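Local coordinates for Hia (Adhesin) (Haemophilus influenzae, PDB 3EMF), which acts as a trimeric autotransporter adhesin that probably fastens the bacterium to host cells, this chain being its second binding domain, HiaBD2, at residues 15-19 with 20-24; 103-106 with 107-110. All coordinates share one frame; numbering follows the deposited sequence.

Contact 1: residues 15-19 with 20-24; sequences ANFNF and TNNSI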
loop_
_atom_site.group_PDB
_atom_site.type_symbol
_atom_site.label_atom_id
_atom_site.label_comp_id
_atom_site.label_asym_id
_atom_site.label_seq_id
_atom_site.Cartn_x
_atom_site.Cartn_y
_atom_site.Cartn_z
ATOM N N ALA A 15 15.142 7.095 -17.334
ATOM C CA ALA A 15 15.311 7.693 -18.663
ATOM C C ALA A 15 15.135 6.744 -19.845
ATOM O O ALA A 15 14.744 7.178 -20.929
ATOM C CB ALA A 15 16.666 8.390 -18.761
ATOM N N ASN A 16 15.449 5.465 -19.675
ATOM C CA ASN A 16 15.390 4.568 -20.838
ATOM C C ASN A 16 14.113 3.732 -20.973
ATOM O O ASN A 16 14.107 2.690 -21.625
ATOM C CB ASN A 16 16.655 3.707 -20.973
ATOM C CG ASN A 16 17.198 3.246 -19.639
ATOM O OD1 ASN A 16 16.450 3.038 -18.683
ATOM N ND2 ASN A 16 18.515 3.076 -19.570
ATOM N N PHE A 17 13.041 4.201 -20.346
ATOM C CA PHE A 17 11.715 3.642 -20.548
ATOM C C PHE A 17 11.353 3.952 -21.981
ATOM O O PHE A 17 11.609 5.059 -22.462
ATOM C CB PHE A 17 10.721 4.302 -19.592
ATOM C CG PHE A 17 9.276 3.974 -19.875
ATOM C CD1 PHE A 17 8.658 2.923 -19.231
ATOM C CD2 PHE A 17 8.533 4.740 -20.758
ATOM C CE1 PHE A 17 7.327 2.626 -19.474
ATOM C CE2 PHE A 17 7.205 4.454 -21.003
ATOM C CZ PHE A 17 6.601 3.394 -20.360
ATOM N N ASN A 18 10.779 2.979 -22.680
ATOM C CA ASN A 18 10.485 3.169 -24.097
ATOM C C ASN A 18 9.004 3.369 -24.350
ATOM O O ASN A 18 8.197 2.432 -24.227
ATOM C CB ASN A 18 10.989 1.988 -24.917
ATOM C CG ASN A 18 10.609 2.098 -26.381
ATOM O OD1 ASN A 18 9.443 2.304 -26.722
ATOM N ND2 ASN A 18 11.592 1.956 -27.255
ATOM N N PHE A 19 8.654 4.588 -24.738
ATOM C CA PHE A 19 7.253 4.959 -24.881
ATOM C C PHE A 19 6.494 4.151 -25.932
ATOM O O PHE A 19 5.308 3.849 -25.754
ATOM C CB PHE A 19 7.131 6.462 -25.124
ATOM C CG PHE A 19 7.480 7.275 -23.926
ATOM C CD1 PHE A 19 6.548 7.491 -22.927
ATOM C CD2 PHE A 19 8.749 7.779 -23.770
ATOM C CE1 PHE A 19 6.868 8.226 -21.810
ATOM C CE2 PHE A 19 9.075 8.520 -22.658
ATOM C CZ PHE A 19 8.137 8.743 -21.680
ATOM N N THR A 20 7.180 3.782 -27.007
ATOM C CA THR A 20 6.564 3.019 -28.093
ATOM C C THR A 20 5.989 1.684 -27.629
ATOM O O THR A 20 4.864 1.319 -27.985
ATOM C CB THR A 20 7.576 2.734 -29.224
ATOM O OG1 THR A 20 7.830 3.938 -29.957
ATOM C CG2 THR A 20 7.029 1.684 -30.177
ATOM N N ASN A 21 6.773 0.971 -26.821
ATOM C CA ASN A 21 6.468 -0.405 -26.432
ATOM C C ASN A 21 5.451 -0.521 -25.310
ATOM O O ASN A 21 4.992 -1.619 -24.997
ATOM C CB ASN A 21 7.746 -1.126 -25.999
ATOM C CG ASN A 21 8.830 -1.073 -27.044
ATOM O OD1 ASN A 21 8.561 -0.858 -28.224
ATOM N ND2 ASN A 21 10.068 -1.276 -26.618
ATOM N N ASN A 22 5.112 0.602 -24.686
ATOM C CA ASN A 22 4.249 0.572 -23.508
ATOM C C ASN A 22 2.940 1.314 -23.732
ATOM O O ASN A 22 2.803 2.037 -24.706
ATOM C CB ASN A 22 4.998 1.131 -22.298
ATOM C CG ASN A 22 6.126 0.221 -21.857
ATOM O OD1 ASN A 22 5.890 -0.774 -21.173
ATOM N ND2 ASN A 22 7.351 0.542 -22.262
ATOM N N SER A 23 1.985 1.128 -22.826
ATOM C CA SER A 23 0.647 1.695 -22.970
ATOM C C SER A 23 0.590 3.164 -22.581
ATOM O O SER A 23 1.507 3.679 -21.942
ATOM C CB SER A 23 -0.312 0.951 -22.058
ATOM O OG SER A 23 0.062 1.189 -20.714
ATOM N N ILE A 24 -0.511 3.819 -22.943
ATOM C CA ILE A 24 -0.761 5.195 -22.534
ATOM C C ILE A 24 -0.825 5.316 -21.014
ATOM O O ILE A 24 -0.403 6.323 -20.449
ATOM C CB ILE A 24 -2.069 5.746 -23.152
ATOM C CG1 ILE A 24 -1.926 5.902 -24.669
ATOM C CG2 ILE A 24 -2.440 7.075 -22.515
ATOM C CD1 ILE A 24 -2.953 6.844 -25.313
HETATM O O HOH W 1 10.478 0.429 -21.806
#
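Asn22 lays its side chain across one face of the Phe17 ring, and the two reach each other from opposite directions. Starting at the root of Asn22, CB rests 3.4 Å from Phe17 CZ, a plain carbon contact on the far end of the ring. CG follows over the same part of the ring, between CZ and CE1. At the tip, ND2 lies above the ring, 3.5 Å from Phe17 CE1, and one of its N-H groups goes to the carbonyl oxygen of Asn18, with Asn22 ND2 and Asn18 O 2.9 Å apart and an N-H...O angle of 158°. The acceptor sits close to the amide plane of Asn22, where an N-H points. The other N-H reaches a water weakly, and OD1 accepts a hydrogen bond from Lys44 N. With both ends of the amide gripped, its rotation is fixed, and a flat group with a donor and an acceptor suits the place. Asn18 ties the turn as well. Its CG stands anti to the backbone N (chi1 176°), which carries OD1 forward to accept a hydrogen bond from Asn21 N, 3.0 Å from Asn18 OD1 and above the carbonyl plane. The amides of Asn18 and Asn21 stack, their planes 8° apart, with Asn18 CG 3.4 Å from Asn21 ND2. The Phe17 ring turns its edge to Phe19, CD2 of Phe17 standing over the centre of the Phe19 ring, while both phenylalanines pack on helix 24-30. This is a tight turn from Asn18 to Asn21 with type I angles at Phe19 and Thr20; side-chain bonds carry it, its two backbone bonds (to Asn18 O and Phe19 O) being weak. It leads into Ser23, the helix N-cap, whose OG accepts a hydrogen bond from Asp26 N.

Contact 2: residues 103-106 with 107-110; sequences TSEN and GKHT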
loop_
_atom_site.group_PDB
_atom_site.type_symbol
_atom_site.label_atom_id
_atom_site.label_comp_id
_atom_site.label_asym_id
_atom_site.label_seq_id
_atom_site.Cartn_x
_atom_site.Cartn_y
_atom_site.Cartn_z
ATOM N N THR A 103 -12.535 3.665 12.985
ATOM C CA THR A 103 -12.741 2.423 13.706
ATOM C C THR A 103 -11.939 1.370 12.960
ATOM O O THR A 103 -11.681 1.530 11.776
ATOM C CB THR A 103 -14.220 1.994 13.677
ATOM O OG1 THR A 103 -14.583 1.664 12.334
ATOM C CG2 THR A 103 -15.127 3.111 14.166
ATOM N N SER A 104 -11.542 0.304 13.654
ATOM C CA SER A 104 -10.846 -0.822 13.036
ATOM C C SER A 104 -11.348 -2.153 13.598
ATOM O O SER A 104 -11.627 -2.264 14.788
ATOM C CB SER A 104 -9.330 -0.713 13.238
ATOM O OG SER A 104 -8.739 0.113 12.251
ATOM N N GLU A 105 -11.454 -3.156 12.736
ATOM C CA GLU A 105 -11.873 -4.492 13.151
ATOM C C GLU A 105 -11.517 -5.521 12.085
ATOM O O GLU A 105 -12.035 -5.465 10.968
ATOM C CB GLU A 105 -13.381 -4.519 13.431
ATOM C CG GLU A 105 -13.987 -5.922 13.550
ATOM C CD GLU A 105 -14.564 -6.447 12.235
ATOM O OE1 GLU A 105 -14.655 -5.667 11.258
ATOM O OE2 GLU A 105 -14.937 -7.643 12.182
ATOM N N ASN A 106 -10.628 -6.450 12.429
ATOM C CA ASN A 106 -10.277 -7.553 11.533
ATOM C C ASN A 106 -9.865 -7.090 10.135
ATOM O O ASN A 106 -10.474 -7.492 9.142
ATOM C CB ASN A 106 -11.439 -8.550 11.410
ATOM C CG ASN A 106 -11.609 -9.421 12.649
ATOM O OD1 ASN A 106 -12.615 -10.120 12.795
ATOM N ND2 ASN A 106 -10.625 -9.385 13.543
ATOM N N GLY A 107 -8.837 -6.250 10.059
ATOM C CA GLY A 107 -8.328 -5.790 8.779
ATOM C C GLY A 107 -9.319 -4.929 8.022
ATOM O O GLY A 107 -9.099 -4.590 6.850
ATOM N N LYS A 108 -10.416 -4.570 8.685
ATOM C CA LYS A 108 -11.401 -3.687 8.076
ATOM C C LYS A 108 -11.398 -2.333 8.785
ATOM O O LYS A 108 -11.776 -2.233 9.949
ATOM C CB LYS A 108 -12.785 -4.356 8.085
ATOM C CG LYS A 108 -13.917 -3.488 7.565
ATOM C CD LYS A 108 -13.520 -2.744 6.300
ATOM C CE LYS A 108 -14.672 -1.881 5.811
ATOM N NZ LYS A 108 -15.969 -2.615 5.933
ATOM N N HIS A 109 -10.947 -1.295 8.076
ATOM C CA HIS A 109 -10.735 0.010 8.673
ATOM C C HIS A 109 -11.751 0.984 8.092
ATOM O O HIS A 109 -12.040 0.948 6.895
ATOM C CB HIS A 109 -9.285 0.464 8.390
ATOM C CG HIS A 109 -8.260 -0.584 8.711
ATOM N ND1 HIS A 109 -7.650 -1.354 7.741
ATOM C CD2 HIS A 109 -7.770 -1.019 9.898
ATOM C CE1 HIS A 109 -6.817 -2.208 8.316
ATOM N NE2 HIS A 109 -6.869 -2.020 9.624
ATOM N N THR A 110 -12.313 1.838 8.938
ATOM C CA THR A 110 -13.322 2.791 8.480
ATOM C C THR A 110 -12.994 4.225 8.869
ATOM O O THR A 110 -12.768 4.526 10.038
ATOM C CB THR A 110 -14.710 2.443 9.050
ATOM O OG1 THR A 110 -15.061 1.130 8.628
ATOM C CG2 THR A 110 -15.768 3.423 8.547
HETATM O O HOH W 2 -14.151 -0.949 10.512
#
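Gly107 follows Asn106 at the tip of a hairpin, the two forming the central pair of a type I' turn from Glu105 to Lys108. Both take positive phi: asparagine tolerates this conformation better than most residues, while glycine, with no CB to collide with the carbonyl of Asn106, adopts it easily (phi 66°). Lys108 closes the turn. Lys108 N donates to Glu105 O at 2.9 Å, and Lys108 O accepts from Glu105 N at 3.0 Å, making a hydrogen-bonded antiparallel pair. The two side chains rise from the same face, Glu105 bringing OE1 to within 3.9 Å of Lys108 CB. Lys108 CG lies opposite the backbone N (chi1 176°) and the chain bends at chi2, which takes NZ away to 6.3 Å from Glu105 OE1; the ammonium instead makes long, weak ion pairs with Glu89 of the second subunit and Glu79 of the third. His109 comes next, in a non-hydrogen-bonded pair with Ser104 on the opposite face. It makes a bent CA-H...O contact with Thr103 O, His109 CA 3.6 Å from that oxygen, and Ser104 OG stands near the plane of the imidazole, though its exact place is doubtful; that hydroxyl bonds to Gln82 of the second subunit. Finally, Thr110 N reaches Thr103 O at 2.9 Å with a nearly straight bond of 170°, and Thr110 O accepts from Thr103 N. The two threonine side chains run alongside each other, Thr103 OG1 3.4 Å from Thr110 CB, and their OG1 atoms share one water, which also donates to Lys108 O. Backbone bonds thus hold the hairpin end; the threonine hydroxyls turn to water, and Ser104 OG and, weakly, His109 ND1 and Lys108 NZ to other subunits, the second extending the sheet at Lys108 to Thr110.

Overall arrangement
Contact 1 comes first along the chain, in the loop before helix 24-30; contact 2 comes far later, where strand 99-105 turns back into strand 108-114. Their centres lie 39 Å apart, on opposite sides of the centre of the chain, and their nearest atoms are about 30 Å apart, so neither touches the other. They belong to different sequence families: 15-24 to the HiaBD2_N domain, 103-110 to the Trp-ring domain. Their surroundings differ too. Contact 1 is touched by no other chain of the assembly, whereas contact 2 pairs with the second subunit and reaches the third by one weak ion pair, so of the two it is the hairpin end that takes part in building the trimer.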